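Local atomic coordinates of carbohydrate binding protein (PDB entry 3HZB), a protein that binds calcium ions through a betagamma-crystallin domain, the part present here, and as a longer whole probably also binds carbohydrate. Residues D22-R27 with D54-G59; D37-R42 with W75-S80; I50-D55 with V79-V84. All coordinates share one frame; numbering follows the deposited sequence.

Interaction 1 (D22-R27 with D54-G59); sequences DYNLAR and DDNFGG
At chi1 -169°, D55 carries its CG away from its amide nitrogen and across to the start of helix 25-29, while F57, its CG anti to the carbonyl carbon (chi1 -37°), turns its ring toward D22 and Y23. D55 OD1 accepts the amide of the first helical residue, L25 N, at 2.7 Å and almost straight (175°). It also takes N56 N from its own loop, and the two donors come from opposite faces of the carboxylate plane, so the group is clamped between them. OD2 holds a water that in turn accepts from A26 N, so OD1 takes one amide directly and OD2 reaches the next through water. Beside this, L25 CB lies 3.4 Å from D55 OD1, and N24, at the N-cap position, brings CB to 3.4 Å from the same oxygen. The F57 ring meets the strand obliquely, CZ 3.5 Å from D22 CB and CE2 3.6 Å from Y23 O, and packs edge-to-face with Y52. D22 itself spends OD1 on a salt bridge to R83. With its carboxylate gripping amides at the N-terminal end of a short helix, the helix end probably favours the ionised form of D55.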
loop_
_atom_site.group_PDB
_atom_site.type_symbol
_atom_site.label_atom_id
_atom_site.label_comp_id
_atom_site.label_asym_id
_atom_site.label_seq_id
_atom_site.Cartn_x
_atom_site.Cartn_y
_atom_site.Cartn_z
ATOM N N ASP B 22 18.618 -1.241 8.000
ATOM C CA ASP B 22 19.328 -0.741 6.831
ATOM C C ASP B 22 19.814 -1.874 5.938
ATOM O O ASP B 22 20.406 -2.843 6.411
ATOM C CB ASP B 22 20.511 0.122 7.274
ATOM C CG ASP B 22 20.088 1.254 8.195
ATOM O OD1 ASP B 22 19.042 1.881 7.922
ATOM O OD2 ASP B 22 20.803 1.521 9.188
ATOM N N TYR B 23 19.558 -1.736 4.643
ATOM C CA TYR B 23 19.942 -2.750 3.679
ATOM C C TYR B 23 20.869 -2.245 2.583
ATOM O O TYR B 23 20.423 -1.569 1.651
ATOM C CB TYR B 23 18.699 -3.349 3.010
ATOM C CG TYR B 23 17.762 -4.079 3.938
ATOM C CD1 TYR B 23 16.915 -3.381 4.799
ATOM C CD2 TYR B 23 17.723 -5.474 3.962
ATOM C CE1 TYR B 23 16.052 -4.050 5.659
ATOM C CE2 TYR B 23 16.866 -6.154 4.822
ATOM C CZ TYR B 23 16.033 -5.433 5.667
ATOM O OH TYR B 23 15.180 -6.097 6.514
ATOM N N ASN B 24 22.160 -2.547 2.693
ATOM C CA ASN B 24 23.071 -2.160 1.628
ATOM C C ASN B 24 22.893 -3.239 0.560
ATOM O O ASN B 24 22.124 -4.182 0.761
ATOM C CB ASN B 24 24.531 -2.062 2.115
ATOM C CG ASN B 24 25.041 -3.329 2.799
ATOM O OD1 ASN B 24 26.115 -3.315 3.405
ATOM N ND2 ASN B 24 24.294 -4.415 2.702
ATOM N N LEU B 25 23.573 -3.112 -0.574
ATOM C CA LEU B 25 23.408 -4.102 -1.632
ATOM C C LEU B 25 23.746 -5.517 -1.157
ATOM O O LEU B 25 23.097 -6.481 -1.548
ATOM C CB LEU B 25 24.260 -3.727 -2.847
ATOM C CG LEU B 25 24.090 -4.607 -4.091
ATOM C CD1 LEU B 25 22.622 -4.682 -4.501
ATOM C CD2 LEU B 25 24.927 -4.029 -5.220
ATOM N N ALA B 26 24.759 -5.639 -0.309
ATOM C CA ALA B 26 25.141 -6.943 0.206
ATOM C C ALA B 26 23.958 -7.590 0.915
ATOM O O ALA B 26 23.639 -8.756 0.666
ATOM C CB ALA B 26 26.322 -6.807 1.168
ATOM N N ARG B 27 23.290 -6.835 1.786
ATOM C CA ARG B 27 22.153 -7.388 2.510
ATOM C C ARG B 27 20.989 -7.698 1.575
ATOM O O ARG B 27 20.289 -8.693 1.767
ATOM C CB ARG B 27 21.696 -6.444 3.627
ATOM C CG ARG B 27 20.768 -7.126 4.628
ATOM C CD ARG B 27 20.415 -6.219 5.803
ATOM N NE ARG B 27 19.549 -6.910 6.757
ATOM C CZ ARG B 27 18.959 -6.329 7.798
ATOM N NH1 ARG B 27 19.135 -5.034 8.033
ATOM N NH2 ARG B 27 18.189 -7.048 8.604
ATOM N N ASP B 54 22.561 4.772 -5.019
ATOM C CA ASP B 54 23.802 4.017 -4.922
ATOM C C ASP B 54 23.859 3.121 -3.699
ATOM O O ASP B 54 23.018 3.221 -2.807
ATOM C CB ASP B 54 24.995 4.982 -4.922
ATOM C CG ASP B 54 25.013 5.887 -6.144
ATOM O OD1 ASP B 54 24.574 5.438 -7.224
ATOM O OD2 ASP B 54 25.481 7.041 -6.032
ATOM N N ASP B 55 24.852 2.238 -3.666
ATOM C CA ASP B 55 25.016 1.327 -2.540
ATOM C C ASP B 55 25.453 2.130 -1.318
ATOM O O ASP B 55 25.888 3.276 -1.436
ATOM C CB ASP B 55 26.065 0.258 -2.874
ATOM C CG ASP B 55 26.105 -0.874 -1.857
ATOM O OD1 ASP B 55 25.183 -0.972 -1.022
ATOM O OD2 ASP B 55 27.059 -1.682 -1.905
ATOM N N ASN B 56 25.315 1.526 -0.146
ATOM C CA ASN B 56 25.706 2.168 1.095
ATOM C C ASN B 56 25.003 3.501 1.320
ATOM O O ASN B 56 25.579 4.439 1.880
ATOM C CB ASN B 56 27.225 2.334 1.122
ATOM C CG ASN B 56 27.942 1.011 0.959
ATOM O OD1 ASN B 56 27.638 0.045 1.661
ATOM N ND2 ASN B 56 28.891 0.955 0.031
ATOM N N PHE B 57 23.755 3.566 0.862
ATOM C CA PHE B 57 22.901 4.732 1.037
ATOM C C PHE B 57 23.457 6.013 0.422
ATOM O O PHE B 57 23.284 7.111 0.963
ATOM C CB PHE B 57 22.631 4.889 2.534
ATOM C CG PHE B 57 22.475 3.564 3.238
ATOM C CD1 PHE B 57 23.358 3.181 4.242
ATOM C CD2 PHE B 57 21.499 2.658 2.824
ATOM C CE1 PHE B 57 23.278 1.910 4.821
ATOM C CE2 PHE B 57 21.411 1.389 3.395
ATOM C CZ PHE B 57 22.304 1.013 4.395
ATOM N N GLY B 58 24.112 5.863 -0.725
ATOM C CA GLY B 58 24.679 7.010 -1.407
ATOM C C GLY B 58 23.803 7.489 -2.546
ATOM O O GLY B 58 22.874 6.789 -2.954
ATOM N N GLY B 59 24.092 8.682 -3.059
ATOM C CA GLY B 59 23.315 9.228 -4.158
ATOM C C GLY B 59 21.935 9.741 -3.774
ATOM O O GLY B 59 21.622 9.901 -2.591
HETATM O O HOH W 1 26.973 -3.624 -0.092
#

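Interaction 2 (D37-R42 with W75-S80); sequences DISSLR and WNDKVS. With CA (calcium ion), chain L; CA (calcium ion), chain M.
D37, S39 and D77 meet at one calcium in the core of a betagamma-crystallin domain, where the N/D-N/D-X-X-S/T-S motif occurs as N35-S40 and again as N76-S81, and the two copies lie side by side. This ion is held by D37 O, S39 OG and D77 OD1, each at 2.5 Å, with K7 O and three waters filling the shell; two of those waters also donate to D37 OD2 and D77 OD2. D77 points CG anti to its carbonyl carbon (chi1 -64°), which carries the carboxylate to the ion, where OD1 binds. The second calcium takes K78 O and S80 OG, and D36 and Q53 complete its protein ligands. Each site thus draws on both copies of the motif. Among hydrogen bonds, D77 N reaches I38 O at 3.2 Å, tilted 25° from the carbonyl plane. A water donates to I38 O and W75 O and accepts from V79 N, and another joins I38 N to V79 O, so the waters link backbone polar atoms of the two segments. Apolar contact is slight: I38 CD1 touches V79 CG1 at 4.3 Å, with V79 also resting on L51. Next to the first calcium, S39 OG donates to N76 OD1 in a very short bond, its modelled 2.5 Å doubtful in detail.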
loop_
_atom_site.group_PDB
_atom_site.type_symbol
_atom_site.label_atom_id
_atom_site.label_comp_id
_atom_site.label_asym_id
_atom_site.label_seq_id
_atom_site.Cartn_x
_atom_site.Cartn_y
_atom_site.Cartn_z
ATOM N N ASP B 37 17.273 -3.474 -9.924
ATOM C CA ASP B 37 16.310 -4.491 -10.335
ATOM C C ASP B 37 14.902 -4.326 -9.766
ATOM O O ASP B 37 13.941 -4.779 -10.371
ATOM C CB ASP B 37 16.866 -5.862 -9.925
ATOM C CG ASP B 37 16.153 -7.022 -10.595
ATOM O OD1 ASP B 37 15.744 -7.953 -9.876
ATOM O OD2 ASP B 37 16.021 -7.014 -11.835
ATOM N N ILE B 38 14.766 -3.704 -8.602
ATOM C CA ILE B 38 13.445 -3.538 -8.003
ATOM C C ILE B 38 12.521 -2.667 -8.857
ATOM O O ILE B 38 12.951 -1.652 -9.409
ATOM C CB ILE B 38 13.567 -2.946 -6.578
ATOM C CG1 ILE B 38 14.317 -3.937 -5.681
ATOM C CG2 ILE B 38 12.183 -2.653 -6.004
ATOM C CD1 ILE B 38 14.674 -3.390 -4.301
ATOM N N SER B 39 11.255 -3.075 -8.972
ATOM C CA SER B 39 10.275 -2.331 -9.767
ATOM C C SER B 39 8.986 -1.947 -9.047
ATOM O O SER B 39 8.282 -1.038 -9.481
ATOM C CB SER B 39 9.925 -3.106 -11.031
ATOM O OG SER B 39 10.996 -3.041 -11.942
ATOM N N SER B 40 8.653 -2.648 -7.973
ATOM C CA SER B 40 7.455 -2.298 -7.217
ATOM C C SER B 40 7.659 -2.669 -5.757
ATOM O O SER B 40 8.551 -3.457 -5.427
ATOM C CB SER B 40 6.201 -2.985 -7.798
ATOM O OG SER B 40 6.250 -4.397 -7.710
ATOM N N LEU B 41 6.854 -2.074 -4.882
ATOM C CA LEU B 41 6.970 -2.336 -3.455
ATOM C C LEU B 41 5.647 -2.248 -2.723
ATOM O O LEU B 41 4.818 -1.395 -3.021
ATOM C CB LEU B 41 7.898 -1.324 -2.776
ATOM C CG LEU B 41 9.299 -0.970 -3.254
ATOM C CD1 LEU B 41 9.232 -0.044 -4.459
ATOM C CD2 LEU B 41 10.021 -0.268 -2.108
ATOM N N ARG B 42 5.463 -3.134 -1.755
ATOM C CA ARG B 42 4.273 -3.094 -0.922
ATOM C C ARG B 42 4.802 -2.552 0.395
ATOM O O ARG B 42 5.852 -2.982 0.874
ATOM C CB ARG B 42 3.690 -4.488 -0.693
ATOM C CG ARG B 42 2.842 -5.029 -1.831
ATOM C CD ARG B 42 2.309 -6.404 -1.467
ATOM N NE ARG B 42 1.614 -7.055 -2.574
ATOM C CZ ARG B 42 0.352 -6.820 -2.916
ATOM N NH1 ARG B 42 -0.378 -5.943 -2.236
ATOM N NH2 ARG B 42 -0.183 -7.467 -3.945
ATOM N N TRP B 75 13.575 5.832 -10.842
ATOM C CA TRP B 75 13.847 4.814 -9.839
ATOM C C TRP B 75 13.718 3.356 -10.228
ATOM O O TRP B 75 14.219 2.488 -9.517
ATOM C CB TRP B 75 12.995 5.079 -8.600
ATOM C CG TRP B 75 13.467 6.282 -7.878
ATOM C CD1 TRP B 75 13.016 7.563 -8.024
ATOM C CD2 TRP B 75 14.551 6.338 -6.948
ATOM N NE1 TRP B 75 13.755 8.416 -7.239
ATOM C CE2 TRP B 75 14.705 7.690 -6.568
ATOM C CE3 TRP B 75 15.410 5.376 -6.399
ATOM C CZ2 TRP B 75 15.685 8.105 -5.662
ATOM C CZ3 TRP B 75 16.387 5.789 -5.495
ATOM C CH2 TRP B 75 16.514 7.143 -5.137
ATOM N N ASN B 76 13.053 3.074 -11.341
ATOM C CA ASN B 76 12.891 1.689 -11.760
ATOM C C ASN B 76 14.229 1.089 -12.178
ATOM O O ASN B 76 14.963 1.677 -12.969
ATOM C CB ASN B 76 11.908 1.584 -12.921
ATOM C CG ASN B 76 11.638 0.152 -13.305
ATOM O OD1 ASN B 76 11.177 -0.640 -12.483
ATOM N ND2 ASN B 76 11.933 -0.197 -14.552
ATOM N N ASP B 77 14.536 -0.088 -11.640
ATOM C CA ASP B 77 15.791 -0.768 -11.947
ATOM C C ASP B 77 16.994 0.116 -11.648
ATOM O O ASP B 77 17.967 0.116 -12.399
ATOM C CB ASP B 77 15.829 -1.185 -13.419
ATOM C CG ASP B 77 14.764 -2.200 -13.756
ATOM O OD1 ASP B 77 14.287 -2.861 -12.815
ATOM O OD2 ASP B 77 14.415 -2.348 -14.946
ATOM N N LYS B 78 16.922 0.861 -10.550
ATOM C CA LYS B 78 18.005 1.753 -10.168
ATOM C C LYS B 78 18.343 1.681 -8.680
ATOM O O LYS B 78 19.356 2.206 -8.255
ATOM C CB LYS B 78 17.641 3.204 -10.519
ATOM C CG LYS B 78 17.538 3.500 -12.005
ATOM C CD LYS B 78 18.892 3.374 -12.681
ATOM C CE LYS B 78 18.817 3.711 -14.162
ATOM N NZ LYS B 78 20.133 3.475 -14.825
ATOM N N VAL B 79 17.501 1.043 -7.879
ATOM C CA VAL B 79 17.769 0.976 -6.444
ATOM C C VAL B 79 18.972 0.097 -6.104
ATOM O O VAL B 79 19.069 -1.045 -6.565
ATOM C CB VAL B 79 16.519 0.483 -5.683
ATOM C CG1 VAL B 79 16.827 0.346 -4.196
ATOM C CG2 VAL B 79 15.375 1.477 -5.885
ATOM N N SER B 80 19.887 0.644 -5.301
ATOM C CA SER B 80 21.097 -0.070 -4.891
ATOM C C SER B 80 21.208 -0.304 -3.391
ATOM O O SER B 80 22.021 -1.114 -2.942
ATOM C CB SER B 80 22.337 0.664 -5.390
ATOM O OG SER B 80 22.460 0.493 -6.786
HETATM CA CA CA L . 12.677 -4.800 -12.499
HETATM CA CA CA M . 21.846 2.052 -8.720
HETATM O O HOH W 2 14.364 -6.447 -13.589
HETATM O O HOH W 3 17.150 -3.094 -7.006
HETATM O O HOH W 4 14.835 -0.063 -8.476
HETATM O O HOH W 5 12.274 -3.811 -14.907
HETATM O O HOH W 6 10.923 -5.985 -14.287
HETATM O O HOH W 7 21.242 4.292 -10.008
HETATM O O HOH W 8 23.477 1.968 -11.010
#

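Interaction 3 (I50-D55 with V79-V84); sequences ILYQDD and VSSIRV. With CA (calcium ion), chain M.
Y52 overlaps the aliphatic part of R83 obliquely, CE2 lying 3.6 Å from both R83 CG and R83 CD, with ring and guanidinium planes 41° apart. The bend in the arginine at chi3 (61°) folds the guanidinium back so that NH1 donates to Y52 OH at 3.0 Å, with the hydroxyl in the guanidinium plane; NE is meanwhile given to D22 in a salt bridge, which fixes the group's rotation from a second side. Near its plane, the ring edge of Y52 also meets S81 O.

Beneath these side chains the strands run antiparallel. I50 and R83 form a hydrogen-bonded pair through both backbone amides, L51 and I82 a non-hydrogen-bonded one, and Y52 N donates to S81 O before S80 N closes on Y52 O at 3.1 Å. On the face opposite Y52 and R83, L51 splits its methyls: CD1 lies 3.9 Å from V79 CG2, and CD2 lies alongside I82 CG1, also at 3.9 Å.

At the calcium end the strands give way to loop. Q53 O and S80 OG share the ion, with D36 and K78 as its other protein ligands; S80 OG is also hydrogen-bonded to N35 ND2. S81 OG, set between its backbone N and carbonyl carbon (chi1 59°), donates to D54 O at 2.6 Å in the carbonyl plane and accepts from F57 N, pinning the loop that follows.

In the Greek-key sheet, strands 47-52 and 81-86 are the inner pair: 60-64 flanks the first and 21-23 the second, and helix 25-29 follows directly from that outer strand.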
loop_
_atom_site.group_PDB
_atom_site.type_symbol
_atom_site.label_atom_id
_atom_site.label_comp_id
_atom_site.label_asym_id
_atom_site.label_seq_id
_atom_site.Cartn_x
_atom_site.Cartn_y
_atom_site.Cartn_z
ATOM N N ILE B 50 13.109 4.128 2.409
ATOM C CA ILE B 50 13.875 5.222 1.834
ATOM C C ILE B 50 14.768 4.545 0.802
ATOM O O ILE B 50 15.598 3.702 1.156
ATOM C CB ILE B 50 14.789 5.906 2.865
ATOM C CG1 ILE B 50 13.976 6.381 4.075
ATOM C CG2 ILE B 50 15.520 7.057 2.195
ATOM C CD1 ILE B 50 12.876 7.368 3.733
ATOM N N LEU B 51 14.593 4.896 -0.467
ATOM C CA LEU B 51 15.390 4.290 -1.527
ATOM C C LEU B 51 16.608 5.144 -1.834
ATOM O O LEU B 51 16.555 6.369 -1.743
ATOM C CB LEU B 51 14.556 4.143 -2.803
ATOM C CG LEU B 51 13.169 3.504 -2.678
ATOM C CD1 LEU B 51 12.539 3.418 -4.062
ATOM C CD2 LEU B 51 13.275 2.121 -2.054
ATOM N N TYR B 52 17.704 4.488 -2.197
ATOM C CA TYR B 52 18.939 5.180 -2.545
ATOM C C TYR B 52 19.422 4.709 -3.916
ATOM O O TYR B 52 19.353 3.521 -4.238
ATOM C CB TYR B 52 20.020 4.898 -1.497
ATOM C CG TYR B 52 19.694 5.428 -0.118
ATOM C CD1 TYR B 52 20.112 6.699 0.284
ATOM C CD2 TYR B 52 18.945 4.668 0.779
ATOM C CE1 TYR B 52 19.789 7.197 1.552
ATOM C CE2 TYR B 52 18.615 5.157 2.046
ATOM C CZ TYR B 52 19.041 6.423 2.423
ATOM O OH TYR B 52 18.711 6.907 3.669
ATOM N N GLN B 53 19.913 5.644 -4.720
ATOM C CA GLN B 53 20.410 5.306 -6.042
ATOM C C GLN B 53 21.676 4.458 -5.953
ATOM O O GLN B 53 21.848 3.521 -6.709
ATOM C CB GLN B 53 20.722 6.578 -6.841
ATOM C CG GLN B 53 19.513 7.363 -7.332
ATOM C CD GLN B 53 18.804 6.695 -8.498
ATOM O OE1 GLN B 53 19.442 6.133 -9.392
ATOM N NE2 GLN B 53 17.480 6.775 -8.508
ATOM N N ASP B 54 22.561 4.772 -5.019
ATOM C CA ASP B 54 23.802 4.017 -4.922
ATOM C C ASP B 54 23.859 3.121 -3.699
ATOM O O ASP B 54 23.018 3.221 -2.807
ATOM C CB ASP B 54 24.995 4.982 -4.922
ATOM C CG ASP B 54 25.013 5.887 -6.144
ATOM O OD1 ASP B 54 24.574 5.438 -7.224
ATOM O OD2 ASP B 54 25.481 7.041 -6.032
ATOM N N ASP B 55 24.852 2.238 -3.666
ATOM C CA ASP B 55 25.016 1.327 -2.540
ATOM C C ASP B 55 25.453 2.130 -1.318
ATOM O O ASP B 55 25.888 3.276 -1.436
ATOM C CB ASP B 55 26.065 0.258 -2.874
ATOM C CG ASP B 55 26.105 -0.874 -1.857
ATOM O OD1 ASP B 55 25.183 -0.972 -1.022
ATOM O OD2 ASP B 55 27.059 -1.682 -1.905
ATOM N N VAL B 79 17.501 1.043 -7.879
ATOM C CA VAL B 79 17.769 0.976 -6.444
ATOM C C VAL B 79 18.972 0.097 -6.104
ATOM O O VAL B 79 19.069 -1.045 -6.565
ATOM C CB VAL B 79 16.519 0.483 -5.683
ATOM C CG1 VAL B 79 16.827 0.346 -4.196
ATOM C CG2 VAL B 79 15.375 1.477 -5.885
ATOM N N SER B 80 19.887 0.644 -5.301
ATOM C CA SER B 80 21.097 -0.070 -4.891
ATOM C C SER B 80 21.208 -0.304 -3.391
ATOM O O SER B 80 22.021 -1.114 -2.942
ATOM C CB SER B 80 22.337 0.664 -5.390
ATOM O OG SER B 80 22.460 0.493 -6.786
ATOM N N SER B 81 20.409 0.423 -2.619
ATOM C CA SER B 81 20.371 0.253 -1.172
ATOM C C SER B 81 19.067 0.836 -0.650
ATOM O O SER B 81 18.471 1.721 -1.275
ATOM C CB SER B 81 21.591 0.892 -0.484
ATOM O OG SER B 81 21.701 2.274 -0.741
ATOM N N ILE B 82 18.619 0.320 0.487
ATOM C CA ILE B 82 17.357 0.742 1.079
ATOM C C ILE B 82 17.415 0.770 2.594
ATOM O O ILE B 82 18.141 -0.007 3.216
ATOM C CB ILE B 82 16.228 -0.244 0.700
ATOM C CG1 ILE B 82 16.100 -0.342 -0.818
ATOM C CG2 ILE B 82 14.916 0.191 1.329
ATOM C CD1 ILE B 82 15.131 -1.417 -1.271
ATOM N N ARG B 83 16.636 1.673 3.180
ATOM C CA ARG B 83 16.539 1.782 4.621
ATOM C C ARG B 83 15.055 1.818 4.943
ATOM O O ARG B 83 14.294 2.578 4.337
ATOM C CB ARG B 83 17.238 3.044 5.130
ATOM C CG ARG B 83 18.753 3.000 4.962
ATOM C CD ARG B 83 19.396 4.266 5.476
ATOM N NE ARG B 83 19.140 4.461 6.899
ATOM C CZ ARG B 83 18.765 5.619 7.430
ATOM N NH1 ARG B 83 18.601 6.681 6.647
ATOM N NH2 ARG B 83 18.557 5.716 8.740
ATOM N N VAL B 84 14.651 0.961 5.872
ATOM C CA VAL B 84 13.267 0.864 6.295
ATOM C C VAL B 84 13.171 1.516 7.668
ATOM O O VAL B 84 13.919 1.164 8.579
ATOM C CB VAL B 84 12.826 -0.614 6.394
ATOM C CG1 VAL B 84 11.375 -0.699 6.831
ATOM C CG2 VAL B 84 13.012 -1.300 5.041
HETATM CA CA CA M . 21.846 2.052 -8.720
HETATM O O HOH W 7 21.242 4.292 -10.008
HETATM O O HOH W 9 24.220 3.386 -8.792
HETATM O O HOH W 8 23.477 1.968 -11.010
#

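In the fold
After strands 3-6 and 15-18, the chain supplies strand 21-23 and helix 25-29, then the calcium-binding segment 37-42. Interaction 1 closes when 54-59 returns to 22-27, and interaction 2 when 75-80 returns to 37-42; since their segments alternate, these two closures cross. Interaction 3 starts on 50-55, sharing D54 and D55 with interaction 1, and closes on 79-84, sharing V79 and S80 with interaction 2. It thus begins on the stretch where interaction 1 ends, and ends on the same stretch as interaction 2. Interactions 1 and 3 serve the four-stranded sheet, whereas interaction 2 runs from strand 40-43 of the three-stranded sheet to the loop before 81-86, and one calcium is common to interactions 2 and 3.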